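Local coordinates for tetracycline repressor protein class G (Acinetobacter baumannii, PDB 6RX9), which represses the tetracycline resistance gene tetA by binding its operator DNA, and loses affinity for that DNA once tetracycline binds, at residues Thr8-Ala13 with Arg49-Ala54; Lys29-Leu34 with Pro39-His44; Glu57-Glu62 with Leu90-Asp95; Glu81-Phe86 with Arg135-Tyr140. One frame throughout, in Å; residues are numbered along the deposited sequence.

Contact 1: residues Thr8-Ala13 with Arg49-Ala54; sequences TVIAAA and RALLDA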
loop_
_atom_site.group_PDB
_atom_site.type_symbol
_atom_site.label_atom_id
_atom_site.label_comp_id
_atom_site.label_asym_id
_atom_site.label_seq_id
_atom_site.Cartn_x
_atom_site.Cartn_y
_atom_site.Cartn_z
ATOM N N THR A 8 25.650 6.074 -13.384
ATOM C CA THR A 8 26.194 4.800 -13.926
ATOM C C THR A 8 25.927 3.666 -12.927
ATOM O O THR A 8 25.555 2.566 -13.377
ATOM C CB THR A 8 27.687 4.929 -14.253
ATOM O OG1 THR A 8 27.865 6.079 -15.081
ATOM C CG2 THR A 8 28.236 3.704 -14.953
ATOM N N VAL A 9 26.093 3.937 -11.628
ATOM C CA VAL A 9 25.899 2.952 -10.518
ATOM C C VAL A 9 24.429 2.502 -10.490
ATOM O O VAL A 9 24.180 1.281 -10.444
ATOM C CB VAL A 9 26.332 3.539 -9.160
ATOM C CG1 VAL A 9 25.974 2.620 -8.001
ATOM C CG2 VAL A 9 27.820 3.862 -9.132
ATOM N N ILE A 10 23.488 3.446 -10.502
ATOM C CA ILE A 10 22.035 3.139 -10.320
ATOM C C ILE A 10 21.488 2.462 -11.582
ATOM O O ILE A 10 20.602 1.592 -11.438
ATOM C CB ILE A 10 21.238 4.395 -9.916
ATOM C CG1 ILE A 10 21.615 4.851 -8.505
ATOM C CG2 ILE A 10 19.737 4.160 -10.047
ATOM C CD1 ILE A 10 21.259 3.860 -7.415
ATOM N N ALA A 11 21.981 2.832 -12.766
ATOM C CA ALA A 11 21.623 2.180 -14.049
ATOM C C ALA A 11 21.887 0.672 -13.940
ATOM O O ALA A 11 21.003 -0.115 -14.329
ATOM C CB ALA A 11 22.388 2.800 -15.190
ATOM N N ALA A 12 23.051 0.289 -13.404
ATOM C CA ALA A 12 23.468 -1.119 -13.194
ATOM C C ALA A 12 22.608 -1.771 -12.104
ATOM O O ALA A 12 22.250 -2.956 -12.264
ATOM C CB ALA A 12 24.934 -1.172 -12.843
ATOM N N ALA A 13 22.308 -1.034 -11.029
ATOM C CA ALA A 13 21.512 -1.507 -9.872
ATOM C C ALA A 13 20.086 -1.848 -10.327
ATOM O O ALA A 13 19.525 -2.842 -9.828
ATOM C CB ALA A 13 21.512 -0.468 -8.777
ATOM N N ARG A 49 20.454 -0.110 2.417
ATOM C CA ARG A 49 19.379 0.867 2.747
ATOM C C ARG A 49 19.557 2.123 1.883
ATOM O O ARG A 49 18.564 2.570 1.277
ATOM C CB ARG A 49 19.405 1.205 4.242
ATOM C CG ARG A 49 18.299 2.145 4.703
ATOM C CD ARG A 49 16.907 1.621 4.400
ATOM N NE ARG A 49 16.367 2.133 3.145
ATOM C CZ ARG A 49 15.295 1.653 2.516
ATOM N NH1 ARG A 49 14.900 2.207 1.381
ATOM N NH2 ARG A 49 14.628 0.620 3.006
ATOM N N ALA A 50 20.779 2.659 1.817
ATOM C CA ALA A 50 21.119 3.871 1.036
ATOM C C ALA A 50 20.851 3.615 -0.453
ATOM O O ALA A 50 20.272 4.502 -1.106
ATOM C CB ALA A 50 22.554 4.267 1.289
ATOM N N LEU A 51 21.232 2.437 -0.961
ATOM C CA LEU A 51 21.007 2.022 -2.375
ATOM C C LEU A 51 19.499 1.980 -2.668
ATOM O O LEU A 51 19.084 2.538 -3.710
ATOM C CB LEU A 51 21.656 0.656 -2.618
ATOM C CG LEU A 51 21.432 0.056 -4.006
ATOM C CD1 LEU A 51 21.937 0.989 -5.092
ATOM C CD2 LEU A 51 22.094 -1.308 -4.122
ATOM N N LEU A 52 18.713 1.344 -1.793
ATOM C CA LEU A 52 17.237 1.216 -1.955
ATOM C C LEU A 52 16.599 2.612 -2.003
ATOM O O LEU A 52 15.696 2.808 -2.841
ATOM C CB LEU A 52 16.649 0.376 -0.815
ATOM C CG LEU A 52 16.984 -1.114 -0.840
ATOM C CD1 LEU A 52 16.269 -1.847 0.283
ATOM C CD2 LEU A 52 16.644 -1.741 -2.184
ATOM N N ASP A 53 17.041 3.536 -1.143
ATOM C CA ASP A 53 16.573 4.952 -1.117
ATOM C C ASP A 53 16.764 5.585 -2.502
ATOM O O ASP A 53 15.818 6.248 -2.986
ATOM C CB ASP A 53 17.300 5.779 -0.053
ATOM C CG ASP A 53 16.950 5.425 1.384
ATOM O OD1 ASP A 53 15.949 4.712 1.593
ATOM O OD2 ASP A 53 17.691 5.863 2.286
ATOM N N ALA A 54 17.936 5.393 -3.116
ATOM C CA ALA A 54 18.299 5.959 -4.439
ATOM C C ALA A 54 17.462 5.304 -5.545
ATOM O O ALA A 54 17.037 6.030 -6.467
ATOM C CB ALA A 54 19.776 5.792 -4.695
#
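I10 and A54 mark the nearest backbone approach of two helices that cross at almost a right angle: the axes of 8-13 and 49-54 stand 11.0 Å apart, with a signed crossing angle of -89°. The touching atoms are all methyls. CD1 of I10 and CD1 of L51 carry the contact, each in two of its three touches. CD1 of I10 lies 3.7 Å from CB of A54 and, one turn back along that helix, 3.8 Å from CD1 of L51. The I10 chain puts CG1 beside the backbone N (chi1 -68°), and the ethyl arm reaches CD1 out to the second helix. L51 has CG anti to the backbone N (chi1 176°), and CD1 of L51 also lies 4.0 Å from CB of A13. The side chains of I10 and L51 run past each other in opposite directions. A13 and A54 offer one methyl each to the longer chains. On the side of 49-54 turned from the contact, R49 NH1 forms a salt bridge with D53 OD1 at 2.7 Å. L30 of helix 27-34 packs on both A13 and L51, and F45 covers I10 and A54. The contact is wholly apolar. It joins the first helix of the DNA-binding domain to helix 48-59 through dispersion forces and burial, without a directional bond to fix the angle.

Contact 2: residues Lys29-Leu34 with Pro39-His44; sequences KLAERL and PALYWH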
loop_
_atom_site.group_PDB
_atom_site.type_symbol
_atom_site.label_atom_id
_atom_site.label_comp_id
_atom_site.label_asym_id
_atom_site.label_seq_id
_atom_site.Cartn_x
_atom_site.Cartn_y
_atom_site.Cartn_z
ATOM N N LYS A 29 27.372 -7.534 -4.892
ATOM C CA LYS A 29 26.936 -8.014 -6.233
ATOM C C LYS A 29 26.935 -6.843 -7.222
ATOM O O LYS A 29 27.315 -7.058 -8.392
ATOM C CB LYS A 29 25.561 -8.684 -6.143
ATOM C CG LYS A 29 25.574 -10.077 -5.527
ATOM C CD LYS A 29 24.193 -10.646 -5.302
ATOM C CE LYS A 29 24.218 -12.014 -4.656
ATOM N NZ LYS A 29 22.851 -12.499 -4.360
ATOM N N LEU A 30 26.546 -5.648 -6.764
ATOM C CA LEU A 30 26.522 -4.410 -7.588
ATOM C C LEU A 30 27.950 -4.061 -8.033
ATOM O O LEU A 30 28.150 -3.845 -9.242
ATOM C CB LEU A 30 25.893 -3.273 -6.776
ATOM C CG LEU A 30 25.771 -1.929 -7.492
ATOM C CD1 LEU A 30 25.186 -2.095 -8.886
ATOM C CD2 LEU A 30 24.931 -0.963 -6.672
ATOM N N ALA A 31 28.899 -4.014 -7.092
ATOM C CA ALA A 31 30.325 -3.693 -7.350
ATOM C C ALA A 31 30.877 -4.643 -8.419
ATOM O O ALA A 31 31.548 -4.155 -9.354
ATOM C CB ALA A 31 31.126 -3.779 -6.073
ATOM N N GLU A 32 30.587 -5.943 -8.285
ATOM C CA GLU A 32 31.031 -7.020 -9.214
ATOM C C GLU A 32 30.489 -6.733 -10.621
ATOM O O GLU A 32 31.283 -6.797 -11.580
ATOM C CB GLU A 32 30.564 -8.384 -8.699
ATOM C CG GLU A 32 31.014 -9.555 -9.557
ATOM C CD GLU A 32 30.575 -10.925 -9.062
ATOM O OE1 GLU A 32 29.552 -11.002 -8.351
ATOM O OE2 GLU A 32 31.259 -11.918 -9.392
ATOM N N ARG A 33 29.194 -6.416 -10.726
ATOM C CA ARG A 33 28.487 -6.116 -12.003
ATOM C C ARG A 33 29.141 -4.904 -12.683
ATOM O O ARG A 33 29.305 -4.941 -13.920
ATOM C CB ARG A 33 26.995 -5.886 -11.731
ATOM C CG ARG A 33 26.179 -5.449 -12.942
ATOM C CD ARG A 33 26.290 -6.397 -14.121
ATOM N NE ARG A 33 25.925 -7.766 -13.775
ATOM C CZ ARG A 33 24.684 -8.250 -13.745
ATOM N NH1 ARG A 33 24.486 -9.516 -13.415
ATOM N NH2 ARG A 33 23.647 -7.479 -14.033
ATOM N N LEU A 34 29.513 -3.879 -11.908
ATOM C CA LEU A 34 30.144 -2.626 -12.411
ATOM C C LEU A 34 31.612 -2.870 -12.790
ATOM O O LEU A 34 32.180 -2.005 -13.487
ATOM C CB LEU A 34 30.035 -1.541 -11.336
ATOM C CG LEU A 34 28.643 -0.938 -11.154
ATOM C CD1 LEU A 34 28.517 -0.265 -9.797
ATOM C CD2 LEU A 34 28.326 0.045 -12.273
ATOM N N PRO A 39 35.700 0.040 -2.466
ATOM C CA PRO A 39 35.781 1.444 -2.060
ATOM C C PRO A 39 35.096 2.401 -3.049
ATOM O O PRO A 39 34.452 3.333 -2.602
ATOM C CB PRO A 39 37.291 1.727 -2.002
ATOM C CG PRO A 39 37.911 0.366 -1.784
ATOM C CD PRO A 39 37.031 -0.584 -2.568
ATOM N N ALA A 40 35.250 2.149 -4.352
ATOM C CA ALA A 40 34.682 2.974 -5.445
ATOM C C ALA A 40 33.156 3.032 -5.297
ATOM O O ALA A 40 32.598 4.137 -5.401
ATOM C CB ALA A 40 35.099 2.426 -6.790
ATOM N N LEU A 41 32.510 1.893 -5.035
ATOM C CA LEU A 41 31.036 1.821 -4.838
ATOM C C LEU A 41 30.670 2.360 -3.450
ATOM O O LEU A 41 29.643 3.056 -3.347
ATOM C CB LEU A 41 30.549 0.380 -5.016
ATOM C CG LEU A 41 29.052 0.168 -4.786
ATOM C CD1 LEU A 41 28.223 1.073 -5.689
ATOM C CD2 LEU A 41 28.672 -1.285 -4.998
ATOM N N TYR A 42 31.476 2.049 -2.428
ATOM C CA TYR A 42 31.233 2.426 -1.009
ATOM C C TYR A 42 31.084 3.949 -0.884
ATOM O O TYR A 42 30.312 4.397 -0.013
ATOM C CB TYR A 42 32.354 1.897 -0.111
ATOM C CG TYR A 42 32.096 2.031 1.368
ATOM C CD1 TYR A 42 31.294 1.123 2.044
ATOM C CD2 TYR A 42 32.676 3.053 2.101
ATOM C CE1 TYR A 42 31.063 1.238 3.407
ATOM C CE2 TYR A 42 32.458 3.179 3.463
ATOM C CZ TYR A 42 31.651 2.269 4.121
ATOM O OH TYR A 42 31.443 2.406 5.464
ATOM N N TRP A 43 31.798 4.713 -1.722
ATOM C CA TRP A 43 31.741 6.200 -1.794
ATOM C C TRP A 43 30.310 6.667 -2.093
ATOM O O TRP A 43 29.893 7.692 -1.514
ATOM C CB TRP A 43 32.726 6.731 -2.845
ATOM C CG TRP A 43 32.806 8.226 -2.887
ATOM C CD1 TRP A 43 33.582 9.020 -2.098
ATOM C CD2 TRP A 43 32.066 9.118 -3.744
ATOM N NE1 TRP A 43 33.391 10.337 -2.410
ATOM C CE2 TRP A 43 32.468 10.431 -3.415
ATOM C CE3 TRP A 43 31.114 8.941 -4.754
ATOM C CZ2 TRP A 43 31.949 11.554 -4.059
ATOM C CZ3 TRP A 43 30.602 10.052 -5.391
ATOM C CH2 TRP A 43 31.016 11.341 -5.048
ATOM N N HIS A 44 29.603 5.955 -2.977
ATOM C CA HIS A 44 28.202 6.249 -3.389
ATOM C C HIS A 44 27.216 5.732 -2.332
ATOM O O HIS A 44 26.325 6.503 -1.930
ATOM C CB HIS A 44 27.904 5.642 -4.767
ATOM C CG HIS A 44 28.704 6.228 -5.879
ATOM N ND1 HIS A 44 28.357 7.418 -6.484
ATOM C CD2 HIS A 44 29.817 5.791 -6.504
ATOM C CE1 HIS A 44 29.231 7.696 -7.430
ATOM N NE2 HIS A 44 30.139 6.713 -7.462
#
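L41 is the one residue of 39-44 that enters the contact, and it meets L30, A31 and L34 of 29-34. The aliphatic contacts come first. The CB of L41 points toward 29-34; with CG anti to the backbone N (chi1 178°), both methyls touch that helix. CD2 of L41 sits 3.7 Å from CB of A31 and 3.9 Å from CB of L30. CD1 of L41 lies 4.0 Å from CD2 of L30 and 4.3 Å from CD1 of L34. The side chains of L30 and L41 cross at about a right angle, and the fork of L41 rests on the L30 branch CD2. A second kind of contact is with the main chain. CD2 of L41 comes to 3.4 Å from N of A31, close enough for the methyl to pack against the helix backbone. The small side chain of A31 permits this approach, and here the CA atoms of A31 and L41 are 6.1 Å apart. Polar groups bond outside this interface: K29 NZ to S24 O, and R33 NH1 in a salt bridge with E19. The two segments belong to the helix-turn-helix motif, in which 38-42 is the recognition helix that would face the DNA major groove, as in other TetR-family repressors. Helix 6-20 lies against both of its helices, with V9 packed on L30 and L41 and A12 on L34.

Contact 3: residues Glu57-Glu62 with Leu90-Asp95; sequences EAMLAE and LLSYRD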
loop_
_atom_site.group_PDB
_atom_site.type_symbol
_atom_site.label_atom_id
_atom_site.label_comp_id
_atom_site.label_asym_id
_atom_site.label_seq_id
_atom_site.Cartn_x
_atom_site.Cartn_y
_atom_site.Cartn_z
ATOM N N GLU A 57 13.832 6.733 -5.406
ATOM C CA GLU A 57 13.752 8.128 -5.920
ATOM C C GLU A 57 13.785 8.105 -7.455
ATOM O O GLU A 57 12.977 8.833 -8.069
ATOM C CB GLU A 57 14.868 8.998 -5.339
ATOM C CG GLU A 57 14.676 10.479 -5.628
ATOM C CD GLU A 57 15.705 11.417 -5.016
ATOM O OE1 GLU A 57 16.228 11.098 -3.930
ATOM O OE2 GLU A 57 15.975 12.473 -5.626
ATOM N N ALA A 58 14.674 7.300 -8.047
ATOM C CA ALA A 58 14.833 7.143 -9.513
ATOM C C ALA A 58 13.531 6.623 -10.134
ATOM O O ALA A 58 13.124 7.139 -11.195
ATOM C CB ALA A 58 15.988 6.220 -9.815
ATOM N N MET A 59 12.890 5.646 -9.492
ATOM C CA MET A 59 11.732 4.911 -10.070
ATOM C C MET A 59 10.521 5.836 -10.256
ATOM O O MET A 59 9.647 5.470 -11.056
ATOM C CB MET A 59 11.352 3.709 -9.203
ATOM C CG MET A 59 12.253 2.516 -9.450
ATOM S SD MET A 59 11.663 1.014 -8.653
ATOM C CE MET A 59 10.169 0.715 -9.594
ATOM N N LEU A 60 10.478 6.990 -9.579
ATOM C CA LEU A 60 9.355 7.967 -9.672
ATOM C C LEU A 60 9.541 8.928 -10.858
ATOM O O LEU A 60 8.717 9.859 -10.976
ATOM C CB LEU A 60 9.255 8.740 -8.351
ATOM C CG LEU A 60 8.935 7.895 -7.117
ATOM C CD1 LEU A 60 8.729 8.773 -5.893
ATOM C CD2 LEU A 60 7.714 7.018 -7.353
ATOM N N ALA A 61 10.548 8.707 -11.714
ATOM C CA ALA A 61 10.846 9.529 -12.915
ATOM C C ALA A 61 9.595 9.677 -13.792
ATOM O O ALA A 61 9.266 10.822 -14.157
ATOM C CB ALA A 61 11.988 8.917 -13.689
ATOM N N GLU A 62 8.933 8.559 -14.116
ATOM C CA GLU A 62 7.716 8.491 -14.977
ATOM C C GLU A 62 6.607 9.380 -14.395
ATOM O O GLU A 62 5.909 10.036 -15.193
ATOM C CB GLU A 62 7.260 7.035 -15.126
ATOM C CG GLU A 62 5.862 6.848 -15.706
ATOM C CD GLU A 62 5.679 7.249 -17.160
ATOM O OE1 GLU A 62 6.676 7.635 -17.801
ATOM O OE2 GLU A 62 4.533 7.166 -17.652
ATOM N N LEU A 90 5.892 2.219 -10.584
ATOM C CA LEU A 90 6.079 1.165 -9.548
ATOM C C LEU A 90 6.144 -0.219 -10.210
ATOM O O LEU A 90 6.871 -1.080 -9.681
ATOM C CB LEU A 90 4.953 1.239 -8.509
ATOM C CG LEU A 90 4.952 2.484 -7.621
ATOM C CD1 LEU A 90 3.825 2.422 -6.606
ATOM C CD2 LEU A 90 6.291 2.663 -6.916
ATOM N N LEU A 91 5.427 -0.429 -11.321
ATOM C CA LEU A 91 5.391 -1.729 -12.048
ATOM C C LEU A 91 6.627 -1.890 -12.946
ATOM O O LEU A 91 6.864 -3.029 -13.387
ATOM C CB LEU A 91 4.110 -1.828 -12.885
ATOM C CG LEU A 91 2.824 -2.146 -12.119
ATOM C CD1 LEU A 91 1.619 -2.056 -13.043
ATOM C CD2 LEU A 91 2.889 -3.523 -11.472
ATOM N N SER A 92 7.381 -0.813 -13.205
ATOM C CA SER A 92 8.482 -0.780 -14.208
ATOM C C SER A 92 9.668 -1.643 -13.756
ATOM O O SER A 92 10.469 -2.021 -14.628
ATOM C CB SER A 92 8.918 0.633 -14.523
ATOM O OG SER A 92 9.573 1.238 -13.420
ATOM N N TYR A 93 9.779 -1.950 -12.458
ATOM C CA TYR A 93 10.875 -2.786 -11.901
ATOM C C TYR A 93 10.332 -3.768 -10.861
ATOM O O TYR A 93 9.394 -3.432 -10.111
ATOM C CB TYR A 93 11.985 -1.899 -11.331
ATOM C CG TYR A 93 12.804 -1.222 -12.398
ATOM C CD1 TYR A 93 13.823 -1.902 -13.043
ATOM C CD2 TYR A 93 12.532 0.074 -12.805
ATOM C CE1 TYR A 93 14.569 -1.310 -14.045
ATOM C CE2 TYR A 93 13.272 0.684 -13.805
ATOM C CZ TYR A 93 14.292 -0.011 -14.428
ATOM O OH TYR A 93 15.028 0.573 -15.417
ATOM N N ARG A 94 10.930 -4.962 -10.836
ATOM C CA ARG A 94 10.689 -6.022 -9.824
ATOM C C ARG A 94 10.742 -5.395 -8.424
ATOM O O ARG A 94 11.678 -4.616 -8.157
ATOM C CB ARG A 94 11.726 -7.133 -10.014
ATOM C CG ARG A 94 11.554 -8.327 -9.091
ATOM C CD ARG A 94 12.463 -9.459 -9.519
ATOM N NE ARG A 94 12.352 -10.607 -8.632
ATOM C CZ ARG A 94 13.016 -11.748 -8.780
ATOM N NH1 ARG A 94 13.855 -11.913 -9.792
ATOM N NH2 ARG A 94 12.835 -12.725 -7.912
ATOM N N ASP A 95 9.732 -5.678 -7.594
ATOM C CA ASP A 95 9.632 -5.258 -6.167
ATOM C C ASP A 95 9.505 -3.731 -6.050
ATOM O O ASP A 95 9.765 -3.205 -4.954
ATOM C CB ASP A 95 10.814 -5.808 -5.361
ATOM C CG ASP A 95 10.845 -7.326 -5.312
ATOM O OD1 ASP A 95 9.752 -7.927 -5.293
ATOM O OD2 ASP A 95 11.956 -7.895 -5.302
#
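The contact joins the end of helix 48-59, which leads out of the DNA-binding domain, to the turn that follows helix 75-91 in the ligand-binding core. M59 and Y93 form a Met-aromatic pair. M59 SD is 5.4 Å from the centroid of the Y93 ring, in an oblique position 61° off the ring normal. The methyl CE of M59 packs 3.6 Å from CB of Y93 and lies near the ring plane, at the edge. The bend at the end of the M59 chain (chi3 67°) turns CE in among backbone and side chain: it is 3.8 Å from O of L90 and 3.9 Å from OG of S92. That hydroxyl is already bonded to O of A89, so its contact with the methyl is one of packing. In TetR-family repressors, ligand binding in the core alters the placing of the DNA-binding domains, and this contact lies at the junction between the two parts. Y93 also packs on L14, L17 and N18 of helix 6-20, which brings a second helix of the DNA-binding domain to the same turn. L90 lies against H100, a residue that probably binds magnesium.

Contact 4: residues Glu81-Phe86 with Arg135-Tyr140; sequences ENALSF and RAVSHY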
loop_
_atom_site.group_PDB
_atom_site.type_symbol
_atom_site.label_atom_id
_atom_site.label_comp_id
_atom_site.label_asym_id
_atom_site.label_seq_id
_atom_site.Cartn_x
_atom_site.Cartn_y
_atom_site.Cartn_z
ATOM N N GLU A 81 -4.452 10.510 -15.037
ATOM C CA GLU A 81 -3.162 10.372 -15.768
ATOM C C GLU A 81 -2.006 10.333 -14.760
ATOM O O GLU A 81 -1.056 9.565 -14.995
ATOM C CB GLU A 81 -2.994 11.488 -16.800
ATOM C CG GLU A 81 -3.927 11.353 -17.992
ATOM C CD GLU A 81 -3.761 10.082 -18.811
ATOM O OE1 GLU A 81 -4.702 9.732 -19.544
ATOM O OE2 GLU A 81 -2.692 9.442 -18.718
ATOM N N ASN A 82 -2.091 11.111 -13.677
ATOM C CA ASN A 82 -1.086 11.114 -12.578
ATOM C C ASN A 82 -1.063 9.726 -11.918
ATOM O O ASN A 82 0.037 9.174 -11.731
ATOM C CB ASN A 82 -1.365 12.215 -11.553
ATOM C CG ASN A 82 -0.300 12.302 -10.479
ATOM O OD1 ASN A 82 -0.449 11.724 -9.406
ATOM N ND2 ASN A 82 0.783 13.009 -10.762
ATOM N N ALA A 83 -2.236 9.170 -11.602
ATOM C CA ALA A 83 -2.374 7.842 -10.954
ATOM C C ALA A 83 -1.773 6.759 -11.860
ATOM O O ALA A 83 -1.004 5.920 -11.345
ATOM C CB ALA A 83 -3.821 7.560 -10.629
ATOM N N LEU A 84 -2.087 6.791 -13.160
ATOM C CA LEU A 84 -1.651 5.762 -14.147
ATOM C C LEU A 84 -0.122 5.788 -14.296
ATOM O O LEU A 84 0.484 4.705 -14.412
ATOM C CB LEU A 84 -2.354 6.005 -15.487
ATOM C CG LEU A 84 -3.839 5.644 -15.519
ATOM C CD1 LEU A 84 -4.532 6.298 -16.702
ATOM C CD2 LEU A 84 -4.032 4.134 -15.554
ATOM N N SER A 85 0.472 6.987 -14.292
ATOM C CA SER A 85 1.939 7.216 -14.398
ATOM C C SER A 85 2.645 6.666 -13.150
ATOM O O SER A 85 3.720 6.052 -13.305
ATOM C CB SER A 85 2.250 8.677 -14.609
ATOM O OG SER A 85 2.019 9.428 -13.426
ATOM N N PHE A 86 2.066 6.891 -11.966
ATOM C CA PHE A 86 2.587 6.384 -10.667
ATOM C C PHE A 86 2.553 4.849 -10.680
ATOM O O PHE A 86 3.556 4.220 -10.300
ATOM C CB PHE A 86 1.804 6.993 -9.500
ATOM C CG PHE A 86 2.317 6.669 -8.116
ATOM C CD1 PHE A 86 3.669 6.464 -7.874
ATOM C CD2 PHE A 86 1.446 6.614 -7.039
ATOM C CE1 PHE A 86 4.127 6.183 -6.595
ATOM C CE2 PHE A 86 1.905 6.330 -5.762
ATOM C CZ PHE A 86 3.245 6.111 -5.542
ATOM N N ARG A 135 -3.476 12.530 -1.804
ATOM C CA ARG A 135 -2.910 11.482 -0.912
ATOM C C ARG A 135 -3.707 10.182 -1.085
ATOM O O ARG A 135 -3.069 9.116 -1.180
ATOM C CB ARG A 135 -2.868 11.982 0.536
ATOM C CG ARG A 135 -1.740 12.973 0.787
ATOM C CD ARG A 135 -1.666 13.501 2.207
ATOM N NE ARG A 135 -0.641 14.535 2.337
ATOM C CZ ARG A 135 -0.419 15.263 3.429
ATOM N NH1 ARG A 135 -1.147 15.083 4.520
ATOM N NH2 ARG A 135 0.538 16.178 3.427
ATOM N N ALA A 136 -5.039 10.269 -1.149
ATOM C CA ALA A 136 -5.955 9.113 -1.302
ATOM C C ALA A 136 -5.634 8.350 -2.595
ATOM O O ALA A 136 -5.590 7.106 -2.551
ATOM C CB ALA A 136 -7.389 9.570 -1.273
ATOM N N VAL A 137 -5.415 9.068 -3.701
ATOM C CA VAL A 137 -5.039 8.467 -5.016
ATOM C C VAL A 137 -3.735 7.673 -4.840
ATOM O O VAL A 137 -3.683 6.503 -5.270
ATOM C CB VAL A 137 -4.934 9.533 -6.125
ATOM C CG1 VAL A 137 -4.288 8.983 -7.388
ATOM C CG2 VAL A 137 -6.296 10.135 -6.447
ATOM N N SER A 138 -2.721 8.284 -4.217
ATOM C CA SER A 138 -1.392 7.665 -3.962
ATOM C C SER A 138 -1.554 6.397 -3.113
ATOM O O SER A 138 -0.921 5.382 -3.454
ATOM C CB SER A 138 -0.444 8.640 -3.314
ATOM O OG SER A 138 0.012 9.597 -4.258
ATOM N N HIS A 139 -2.375 6.457 -2.058
ATOM C CA HIS A 139 -2.649 5.309 -1.147
ATOM C C HIS A 139 -3.203 4.133 -1.960
ATOM O O HIS A 139 -2.688 3.003 -1.802
ATOM C CB HIS A 139 -3.613 5.696 -0.015
ATOM C CG HIS A 139 -3.118 6.771 0.896
ATOM N ND1 HIS A 139 -1.780 7.102 1.007
ATOM C CD2 HIS A 139 -3.778 7.570 1.762
ATOM C CE1 HIS A 139 -1.639 8.072 1.886
ATOM N NE2 HIS A 139 -2.851 8.374 2.368
ATOM N N TYR A 140 -4.204 4.395 -2.806
ATOM C CA TYR A 140 -4.878 3.377 -3.653
ATOM C C TYR A 140 -3.852 2.711 -4.583
ATOM O O TYR A 140 -3.825 1.469 -4.652
ATOM C CB TYR A 140 -6.041 3.985 -4.443
ATOM C CG TYR A 140 -6.610 3.042 -5.469
ATOM C CD1 TYR A 140 -7.353 1.938 -5.084
ATOM C CD2 TYR A 140 -6.363 3.219 -6.820
ATOM C CE1 TYR A 140 -7.856 1.046 -6.018
ATOM C CE2 TYR A 140 -6.861 2.337 -7.766
ATOM C CZ TYR A 140 -7.605 1.242 -7.363
ATOM O OH TYR A 140 -8.102 0.368 -8.285
#
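A83 and V137 face each other across the two helices. F86, one turn on from A83, turns its ring edge to S138, the neighbour of V137. The first pair is a meeting of methyls. CB of A83 is 3.6 Å from CG1 of V137, the branch that stands anti to the backbone N (chi1 169°). Their CA atoms are only 6.5 Å apart, a close approach made possible by the short side chain of A83. F86 projects its ring across the gap with CG anti to the backbone N (chi1 -174°). Its edge leads: CE2 of F86 is 3.8 Å from the backbone O of S138, which lies near the ring plane. R63 makes a cation-pi contact with F86 and a bond to N82 OD1. H100 meets the F86 ring edge-to-face. Helix 127-155 also meets the second subunit here: A136 and Y140 pack on Y140 and A136 of that subunit. N82 probably binds tetracycline and H100 magnesium. This is consistent with helix 75-91, backed by 127-155, lining the inducer pocket in the helical core of a TetR-type repressor.

Overall arrangement
From the N terminus, contact 1 brings helix 48-59 back onto helix 6-20. Contact 2 is nested inside that loop and closes the short helix-turn-helix. Together they build the DNA-binding domain, and they touch through helix 6-20. Contact 3 opens after contact 1 has closed, though both use helix 48-59 and I10 packs on A58 between them. It joins the DNA-binding domain to the core at the end of helix 75-91. Contact 4 lies within the core and crosses contact 3 along the chain: 81-86 lies between the segments of contact 3, and 135-140 comes after them. The two meet where L60 packs on F86. Contacts 2 and 4 are farthest apart, with centres about 34 Å from each other.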